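Local structure of 3-dehydroquinate dehydratase (Clostridium difficile, 4H3D) at residues 6-11 / 201-206; 187-192 / 221-226; 177-182 / 208-213. The protein catalyses the cis-dehydration of 3-dehydroquinate to 3-dehydroshikimate, the third step of the chorismate pathway, by way of a covalent imine intermediate. All coordinates share one frame; numbering follows the deposited sequence. Where two conformers were deposited one is given.

The three interactions illustrate how one sector of a TIM barrel is held together from floor to active-site rim. Interaction 1 lies at the floor, interaction 2 in the outer helical layer and interaction 3 at the catalytic end. The centre of interaction 2 is 14 Å from each of the other two centres, which are themselves 24 Å apart. Thr206 OG1 and Thr192 OG1, 2.7 Å apart, join interactions 1 and 2 by a hydrogen bond; Leu188 CD2 packs on Val177 CG2 between 2 and 3. The Met209 side chain of interaction 3 is about 4 Å from the bound ligand, whereas that of Pro203 in interaction 1 is about 10 Å from the side chain of the Schiff-base lysine, Lys174.

Interaction 1 of 3, residues 6-11 / 201-206; sequences RKVQVK and DRPIIT
Arg6 and Arg202 run side by side and point the same way, so that two like-charged chains share one flank of the contact. Each has its CG between the backbone N and the carbonyl carbon, and this matched start brings Arg6 CG to 3.5 Å from Arg202 CB. Farther out both chains bend at chi3, and the guanidinium planes end 36° apart. In one of two modelled conformers Arg6 NH1 lies over the rim of one face of the Arg202 guanidinium; its 3.0 Å approach to Arg202 NH2, a meeting of two donors, is doubtful. Nearby carboxylates would be expected to offset the positive charge. Arg202 grips Asp201 OD1 side-on, NE at 2.8 Å and NH1 at 2.9 Å converging on that one oxygen in the guanidinium plane, while Arg6 NH2 forms a salt bridge with Asp171 and Arg202 NH2 donates to the carbonyl of Ala170.

The setting is the bottom of a TIM barrel. Residues 8-10 pair with 13-15 in a short antiparallel hairpin across the end where the barrel strands begin, as in other type I dehydroquinases, and residues 201-206 lead from helix 182-199 into strand 205-208.

The backbone tie between the two segments is nearly straight: Arg6 N donates to Asp201 O at 3.1 Å, with an N-H...O angle of 169°. Pro203 takes up the rest of the contact: CD lies 3.5 Å from Arg6 O and 3.8 Å from Val8 CG2, the valine branch beside the backbone N. Both Val8 and Pro203 also rest on Leu172 of the adjoining barrel strand.

Interaction 2 of 3, residues 187-192 / 221-226; sequences VLLEAT and EIFGSA
Thr192 pushes its methyl group into the turn that ends helix 220-223: CG2 lies 3.5 Å from Phe223 O and 3.8 Å from Ser225 N. Beside it, Leu189 meets Phe223 more loosely, with CD2 4.4 Å from Phe223 CB and Leu189 O 4.2 Å from ring atom CD1.

The next shell fixes these groups. CG2 is directed at the turn because it stands anti to the backbone N of Thr192, which leaves OG1 beside the backbone N; besides its bond to Thr206, this hydroxyl donates to Leu188 O at 2.7 Å. The same oxygen accepts Thr192 N, the two donors arriving from opposite faces of the carbonyl plane. Across the contact, Gly224 leaves the helix with a positive phi of 127°, where a side chain would be jammed against the carbonyl O of Phe223. That carbonyl is bound by Asn193 ND2, and Ser225 OG accepts Thr206 N.

Farther out, Leu186 of the second subunit packs on both Leu189 and Phe223, and Lys183 of that subunit forms a salt bridge with Glu190. The whole is part of the outer helical layer of a TIM barrel, where helix 182-199 meets the turn leading into strand 227-229.

Interaction 3 of 3, residues 177-182 / 208-213; sequences VMPQNE and SMSGMG
Val177 and Ser208 pair where two parallel barrel strands come to an end, and just beyond them Met209 N donates to Val177 O at 2.9 Å. The bond is straight, 173° at the hydrogen. The Pro179 ring is wedged against the opposing chain: its CD lies 3.1 Å from Met209 O, and Ser208 OG, anti to the backbone N (chi1 -178°), sits 3.5 Å from both CD and CG. At the other end of the loop Met212, extended until it bends at chi3, lays its sulfur against the peptide that joins Asn181 to Glu182, with SD 3.3 Å from Asn181 C.

Toward the two ends, where Met178 and Glu182 are partly exposed, the side chains meet at ordinary van der Waals distances. Met178 is folded at chi2 and chi3 and crosses Met209 at about a right angle, so that the methyl ends meet, CE to CE at 3.7 Å. Glu182 likewise crosses Met212 at about a right angle, and its OE2 comes no nearer than 3.8 Å to Met212 CE; the other carboxylate oxygen, OE1, forms a salt bridge with Lys197 of the second subunit. Gly211 N donates to Asn258 of that subunit, so the end of the contact with Glu182 and Gly211 also faces the second subunit.

Both loops lie at the catalytic end of the TIM barrel, and the Met209 side chain is about 5 Å from those of His147, the proton donor/acceptor, and Arg217, which binds 3-dehydroquinate. One loop carries strand 172-177 into helix 182-199, where Asn181 is the N-cap and its OD1 accepts Asp184 N; the other carries the neighbouring strand 205-208 into helix 215-218, and Val185 of the former helix packs against Pro179, Ser208 and Met212.

Interaction 1 of 3, residues 6-11 / 201-206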
loop_
_atom_site.group_PDB
_atom_site.type_symbol
_atom_site.label_atom_id
_atom_site.label_comp_id
_atom_site.label_asym_id
_atom_site.label_seq_id
_atom_site.Cartn_x
_atom_site.Cartn_y
_atom_site.Cartn_z
ATOM N N ARG B 6 21.149 10.122 -11.328
ATOM C CA ARG B 6 21.128 9.627 -12.688
ATOM C C ARG B 6 19.844 8.831 -12.884
ATOM O O ARG B 6 19.283 8.289 -11.924
ATOM C CB ARG B 6 22.348 8.732 -12.943
ATOM C CG ARG B 6 22.567 7.720 -11.845
ATOM C CD ARG B 6 23.993 7.158 -11.794
ATOM N NE ARG B 6 24.164 5.901 -12.521
ATOM C CZ ARG B 6 25.226 5.115 -12.383
ATOM N NH1 ARG B 6 26.200 5.466 -11.558
ATOM N NH2 ARG B 6 25.317 3.983 -13.063
ATOM N N LYS B 7 19.355 8.800 -14.117
ATOM C CA LYS B 7 18.200 7.975 -14.457
ATOM C C LYS B 7 18.819 6.801 -15.184
ATOM O O LYS B 7 19.951 6.899 -15.677
ATOM C CB LYS B 7 17.189 8.712 -15.354
ATOM C CG LYS B 7 16.101 9.513 -14.597
ATOM C CD LYS B 7 16.638 10.737 -13.865
ATOM C CE LYS B 7 15.557 11.394 -12.960
ATOM N NZ LYS B 7 14.321 11.808 -13.699
ATOM N N VAL B 8 18.123 5.681 -15.232
ATOM C CA VAL B 8 18.644 4.528 -15.942
ATOM C C VAL B 8 17.719 4.234 -17.115
ATOM O O VAL B 8 16.588 3.825 -16.915
ATOM C CB VAL B 8 18.765 3.318 -15.033
ATOM C CG1 VAL B 8 19.210 2.111 -15.825
ATOM C CG2 VAL B 8 19.734 3.606 -13.912
ATOM N N GLN B 9 18.208 4.468 -18.336
ATOM C CA GLN B 9 17.424 4.232 -19.546
ATOM C C GLN B 9 17.715 2.835 -20.082
ATOM O O GLN B 9 18.875 2.455 -20.242
ATOM C CB GLN B 9 17.774 5.271 -20.612
ATOM C CG GLN B 9 16.876 5.254 -21.873
ATOM C CD GLN B 9 15.476 5.843 -21.649
ATOM O OE1 GLN B 9 14.553 5.587 -22.432
ATOM N NE2 GLN B 9 15.320 6.638 -20.587
ATOM N N VAL B 10 16.659 2.065 -20.315
ATOM C CA VAL B 10 16.765 0.734 -20.920
ATOM C C VAL B 10 15.727 0.733 -22.044
ATOM O O VAL B 10 14.552 1.056 -21.815
ATOM C CB VAL B 10 16.557 -0.422 -19.896
ATOM C CG1 VAL B 10 17.727 -0.486 -18.936
ATOM C CG2 VAL B 10 15.237 -0.279 -19.136
ATOM N N LYS B 11 16.162 0.419 -23.267
ATOM C CA LYS B 11 15.277 0.552 -24.424
ATOM C C LYS B 11 14.656 1.952 -24.293
ATOM O O LYS B 11 15.393 2.908 -24.027
ATOM C CB LYS B 11 14.271 -0.613 -24.523
ATOM C CG LYS B 11 14.542 -1.596 -25.641
ATOM C CD LYS B 11 15.883 -2.222 -25.596
ATOM C CE LYS B 11 16.092 -3.118 -26.807
ATOM N NZ LYS B 11 17.477 -3.664 -26.865
ATOM N N ASP B 201 22.497 8.192 -5.457
ATOM C CA ASP B 201 22.693 9.078 -6.599
ATOM C C ASP B 201 22.216 8.372 -7.863
ATOM O O ASP B 201 22.572 8.754 -8.960
ATOM C CB ASP B 201 24.127 9.607 -6.708
ATOM C CG ASP B 201 25.159 8.524 -6.950
ATOM O OD1 ASP B 201 24.813 7.329 -7.138
ATOM O OD2 ASP B 201 26.351 8.893 -6.947
ATOM N N ARG B 202 21.396 7.332 -7.669
ATOM C CA ARG B 202 20.803 6.552 -8.765
ATOM C C ARG B 202 19.541 5.853 -8.225
ATOM O O ARG B 202 19.305 5.845 -7.008
ATOM C CB ARG B 202 21.803 5.524 -9.276
ATOM C CG ARG B 202 22.106 4.421 -8.284
ATOM C CD ARG B 202 23.470 3.816 -8.574
ATOM N NE ARG B 202 24.559 4.747 -8.250
ATOM C CZ ARG B 202 25.840 4.561 -8.574
ATOM N NH1 ARG B 202 26.753 5.459 -8.227
ATOM N NH2 ARG B 202 26.212 3.488 -9.253
ATOM N N PRO B 203 18.733 5.263 -9.119
ATOM C CA PRO B 203 17.524 4.621 -8.615
ATOM C C PRO B 203 17.859 3.331 -7.889
ATOM O O PRO B 203 18.879 2.693 -8.192
ATOM C CB PRO B 203 16.699 4.347 -9.882
ATOM C CG PRO B 203 17.436 5.082 -11.010
ATOM C CD PRO B 203 18.856 5.119 -10.574
ATOM N N ILE B 204 17.015 2.982 -6.923
ATOM C CA ILE B 204 17.170 1.786 -6.130
ATOM C C ILE B 204 15.895 0.972 -6.188
ATOM O O ILE B 204 14.812 1.496 -6.524
ATOM C CB ILE B 204 17.521 2.096 -4.657
ATOM C CG1 ILE B 204 16.357 2.811 -3.954
ATOM C CG2 ILE B 204 18.826 2.960 -4.587
ATOM C CD1 ILE B 204 16.594 3.107 -2.497
ATOM N N ILE B 205 16.044 -0.316 -5.884
ATOM C CA ILE B 205 14.970 -1.290 -5.892
ATOM C C ILE B 205 14.952 -1.986 -4.541
ATOM O O ILE B 205 15.960 -2.560 -4.125
ATOM C CB ILE B 205 15.234 -2.387 -6.957
ATOM C CG1 ILE B 205 15.434 -1.773 -8.342
ATOM C CG2 ILE B 205 14.108 -3.438 -6.954
ATOM C CD1 ILE B 205 16.118 -2.767 -9.359
ATOM N N THR B 206 13.814 -1.955 -3.851
ATOM C CA THR B 206 13.703 -2.620 -2.554
ATOM C C THR B 206 12.375 -3.278 -2.394
ATOM O O THR B 206 11.361 -2.825 -2.993
ATOM C CB THR B 206 13.822 -1.639 -1.366
ATOM O OG1 THR B 206 12.656 -0.789 -1.317
ATOM C CG2 THR B 206 15.108 -0.784 -1.493
#

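Interaction 2 of 3, residues 187-192 / 221-226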
loop_
_atom_site.group_PDB
_atom_site.type_symbol
_atom_site.label_atom_id
_atom_site.label_comp_id
_atom_site.label_asym_id
_atom_site.label_seq_id
_atom_site.Cartn_x
_atom_site.Cartn_y
_atom_site.Cartn_z
ATOM N N VAL B 187 10.554 -0.857 8.603
ATOM C CA VAL B 187 12.023 -0.612 8.581
ATOM C C VAL B 187 12.568 -0.628 7.145
ATOM O O VAL B 187 13.359 0.263 6.737
ATOM C CB VAL B 187 12.765 -1.648 9.450
ATOM C CG1 VAL B 187 14.295 -1.588 9.205
ATOM C CG2 VAL B 187 12.403 -1.451 10.955
ATOM N N LEU B 188 12.139 -1.616 6.368
ATOM C CA LEU B 188 12.519 -1.708 4.956
ATOM C C LEU B 188 12.110 -0.427 4.226
ATOM O O LEU B 188 12.921 0.175 3.480
ATOM C CB LEU B 188 11.887 -2.958 4.296
ATOM C CG LEU B 188 12.202 -3.245 2.816
ATOM C CD1 LEU B 188 11.348 -2.400 1.847
ATOM C CD2 LEU B 188 13.721 -3.088 2.512
ATOM N N LEU B 189 10.879 0.029 4.471
ATOM C CA LEU B 189 10.396 1.274 3.853
ATOM C C LEU B 189 11.162 2.506 4.352
ATOM O O LEU B 189 11.470 3.412 3.568
ATOM C CB LEU B 189 8.884 1.446 4.071
ATOM C CG LEU B 189 7.976 0.437 3.345
ATOM C CD1 LEU B 189 6.502 0.735 3.670
ATOM C CD2 LEU B 189 8.208 0.458 1.827
ATOM N N GLU B 190 11.474 2.540 5.643
ATOM C CA GLU B 190 12.261 3.643 6.230
ATOM C C GLU B 190 13.685 3.713 5.630
ATOM O O GLU B 190 14.193 4.802 5.302
ATOM C CB GLU B 190 12.363 3.476 7.754
ATOM C CG GLU B 190 13.090 4.655 8.450
ATOM C CD GLU B 190 13.391 4.394 9.922
ATOM O OE1 GLU B 190 13.760 5.363 10.629
ATOM O OE2 GLU B 190 13.285 3.220 10.362
ATOM N N ALA B 191 14.317 2.552 5.512
ATOM C CA ALA B 191 15.647 2.429 4.917
ATOM C C ALA B 191 15.608 2.865 3.464
ATOM O O ALA B 191 16.480 3.598 3.006
ATOM C CB ALA B 191 16.146 0.989 5.035
ATOM N N THR B 192 14.577 2.425 2.741
ATOM C CA THR B 192 14.395 2.795 1.342
ATOM C C THR B 192 14.366 4.314 1.171
ATOM O O THR B 192 15.084 4.870 0.335
ATOM C CB THR B 192 13.080 2.207 0.772
ATOM O OG1 THR B 192 13.110 0.768 0.849
ATOM C CG2 THR B 192 12.856 2.641 -0.665
ATOM N N GLU B 221 6.497 4.860 -5.499
ATOM C CA GLU B 221 6.502 6.252 -5.902
ATOM C C GLU B 221 6.680 7.173 -4.712
ATOM O O GLU B 221 7.323 8.209 -4.817
ATOM C CB GLU B 221 5.241 6.613 -6.702
ATOM C CG GLU B 221 5.328 7.952 -7.381
ATOM C CD GLU B 221 4.211 8.184 -8.378
ATOM O OE1 GLU B 221 3.930 9.364 -8.689
ATOM O OE2 GLU B 221 3.612 7.196 -8.846
ATOM N N ILE B 222 6.131 6.794 -3.576
ATOM C CA ILE B 222 6.268 7.614 -2.384
ATOM C C ILE B 222 7.570 7.350 -1.617
ATOM O O ILE B 222 8.275 8.285 -1.254
ATOM C CB ILE B 222 5.051 7.441 -1.448
ATOM C CG1 ILE B 222 3.821 8.135 -2.067
ATOM C CG2 ILE B 222 5.335 8.044 -0.066
ATOM C CD1 ILE B 222 3.943 9.670 -2.183
ATOM N N PHE B 223 7.906 6.085 -1.394
ATOM C CA PHE B 223 9.074 5.768 -0.574
ATOM C C PHE B 223 10.401 5.651 -1.311
ATOM O O PHE B 223 11.450 5.835 -0.709
ATOM C CB PHE B 223 8.771 4.576 0.324
ATOM C CG PHE B 223 7.697 4.872 1.315
ATOM C CD1 PHE B 223 7.989 5.564 2.476
ATOM C CD2 PHE B 223 6.384 4.556 1.047
ATOM C CE1 PHE B 223 6.989 5.880 3.375
ATOM C CE2 PHE B 223 5.376 4.871 1.955
ATOM C CZ PHE B 223 5.683 5.530 3.106
ATOM N N GLY B 224 10.357 5.363 -2.599
ATOM C CA GLY B 224 11.570 5.400 -3.405
ATOM C C GLY B 224 11.971 4.205 -4.237
ATOM O O GLY B 224 12.937 4.312 -4.991
ATOM N N SER B 225 11.286 3.066 -4.129
ATOM C CA SER B 225 11.684 1.923 -4.947
ATOM C C SER B 225 11.265 2.201 -6.407
ATOM O O SER B 225 10.103 2.552 -6.685
ATOM C CB SER B 225 11.113 0.602 -4.436
ATOM O OG SER B 225 11.613 -0.469 -5.235
ATOM N N ALA B 226 12.220 2.056 -7.314
ATOM C CA ALA B 226 12.041 2.410 -8.735
ATOM C C ALA B 226 11.451 1.325 -9.608
ATOM O O ALA B 226 10.950 1.615 -10.699
ATOM C CB ALA B 226 13.388 2.874 -9.336
#

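Interaction 3 of 3, residues 177-182 / 208-213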
loop_
_atom_site.group_PDB
_atom_site.type_symbol
_atom_site.label_atom_id
_atom_site.label_comp_id
_atom_site.label_asym_id
_atom_site.label_seq_id
_atom_site.Cartn_x
_atom_site.Cartn_y
_atom_site.Cartn_z
ATOM N N VAL B 177 14.238 -8.364 1.497
ATOM C CA VAL B 177 14.371 -8.862 2.867
ATOM C C VAL B 177 13.069 -9.489 3.355
ATOM O O VAL B 177 11.999 -9.242 2.793
ATOM C CB VAL B 177 14.812 -7.735 3.824
ATOM C CG1 VAL B 177 16.190 -7.191 3.388
ATOM C CG2 VAL B 177 13.769 -6.603 3.874
ATOM N N MET B 178 13.165 -10.302 4.401
ATOM C CA MET B 178 12.007 -11.015 4.922
ATOM C C MET B 178 11.578 -10.417 6.268
ATOM O O MET B 178 12.361 -10.413 7.224
ATOM C CB MET B 178 12.346 -12.500 5.108
ATOM C CG MET B 178 11.159 -13.377 5.573
ATOM S SD MET B 178 9.854 -13.463 4.301
ATOM C CE MET B 178 10.661 -14.386 2.996
ATOM N N PRO B 179 10.325 -9.928 6.363
ATOM C CA PRO B 179 9.932 -9.412 7.669
ATOM C C PRO B 179 9.574 -10.533 8.629
ATOM O O PRO B 179 9.019 -11.538 8.206
ATOM C CB PRO B 179 8.671 -8.596 7.359
ATOM C CG PRO B 179 8.047 -9.308 6.207
ATOM C CD PRO B 179 9.216 -9.860 5.382
ATOM N N GLN B 180 9.904 -10.348 9.903
ATOM C CA GLN B 180 9.515 -11.270 10.951
ATOM C C GLN B 180 8.286 -10.684 11.671
ATOM O O GLN B 180 7.590 -11.378 12.419
ATOM C CB GLN B 180 10.662 -11.474 11.925
ATOM C CG GLN B 180 11.891 -12.124 11.292
ATOM C CD GLN B 180 13.028 -12.327 12.269
ATOM O OE1 GLN B 180 12.955 -11.908 13.425
ATOM N NE2 GLN B 180 14.101 -12.964 11.801
ATOM N N ASN B 181 8.030 -9.401 11.437
ATOM C CA ASN B 181 6.889 -8.715 12.036
ATOM C C ASN B 181 6.528 -7.490 11.216
ATOM O O ASN B 181 7.234 -7.141 10.254
ATOM C CB ASN B 181 7.175 -8.360 13.495
ATOM C CG ASN B 181 8.456 -7.534 13.669
ATOM O OD1 ASN B 181 8.743 -6.616 12.895
ATOM N ND2 ASN B 181 9.215 -7.847 14.714
ATOM N N GLU B 182 5.435 -6.833 11.591
ATOM C CA GLU B 182 4.951 -5.695 10.838
ATOM C C GLU B 182 5.944 -4.548 10.878
ATOM O O GLU B 182 6.166 -3.867 9.868
ATOM C CB GLU B 182 3.580 -5.230 11.371
ATOM C CG GLU B 182 2.451 -6.237 11.166
ATOM C CD GLU B 182 2.440 -7.364 12.194
ATOM O OE1 GLU B 182 3.313 -7.394 13.108
ATOM O OE2 GLU B 182 1.546 -8.222 12.090
ATOM N N SER B 208 10.035 -5.939 0.643
ATOM C CA SER B 208 9.843 -6.707 1.843
ATOM C C SER B 208 8.968 -7.833 1.324
ATOM O O SER B 208 7.898 -7.594 0.765
ATOM C CB SER B 208 9.096 -5.894 2.915
ATOM O OG SER B 208 8.955 -6.654 4.087
ATOM N N MET B 209 9.437 -9.054 1.478
ATOM C CA MET B 209 8.758 -10.223 0.955
ATOM C C MET B 209 7.618 -10.706 1.877
ATOM O O MET B 209 7.377 -10.115 2.924
ATOM C CB MET B 209 9.791 -11.337 0.724
ATOM C CG MET B 209 10.872 -10.964 -0.311
ATOM S SD MET B 209 12.082 -12.291 -0.614
ATOM C CE MET B 209 12.938 -12.335 0.948
ATOM N N SER B 210 6.910 -11.761 1.431
ATOM C CA SER B 210 5.757 -12.367 2.126
ATOM C C SER B 210 4.499 -11.476 2.035
ATOM O O SER B 210 4.577 -10.326 1.600
ATOM C CB SER B 210 6.056 -12.681 3.592
ATOM O OG SER B 210 5.915 -11.536 4.415
ATOM N N GLY B 211 3.358 -12.018 2.483
ATOM C CA GLY B 211 2.058 -11.295 2.469
ATOM C C GLY B 211 2.129 -10.002 3.244
ATOM O O GLY B 211 1.617 -8.975 2.825
ATOM N N MET B 212 2.804 -10.062 4.377
ATOM C CA MET B 212 2.996 -8.920 5.251
ATOM C C MET B 212 3.747 -7.766 4.560
ATOM O O MET B 212 3.507 -6.598 4.864
ATOM C CB MET B 212 3.784 -9.410 6.486
ATOM C CG MET B 212 4.001 -8.429 7.592
ATOM S SD MET B 212 4.783 -9.231 9.038
ATOM C CE MET B 212 3.475 -10.328 9.552
ATOM N N GLY B 213 4.642 -8.090 3.619
ATOM C CA GLY B 213 5.466 -7.071 2.976
ATOM C C GLY B 213 4.947 -6.469 1.679
ATOM O O GLY B 213 5.606 -5.612 1.105
#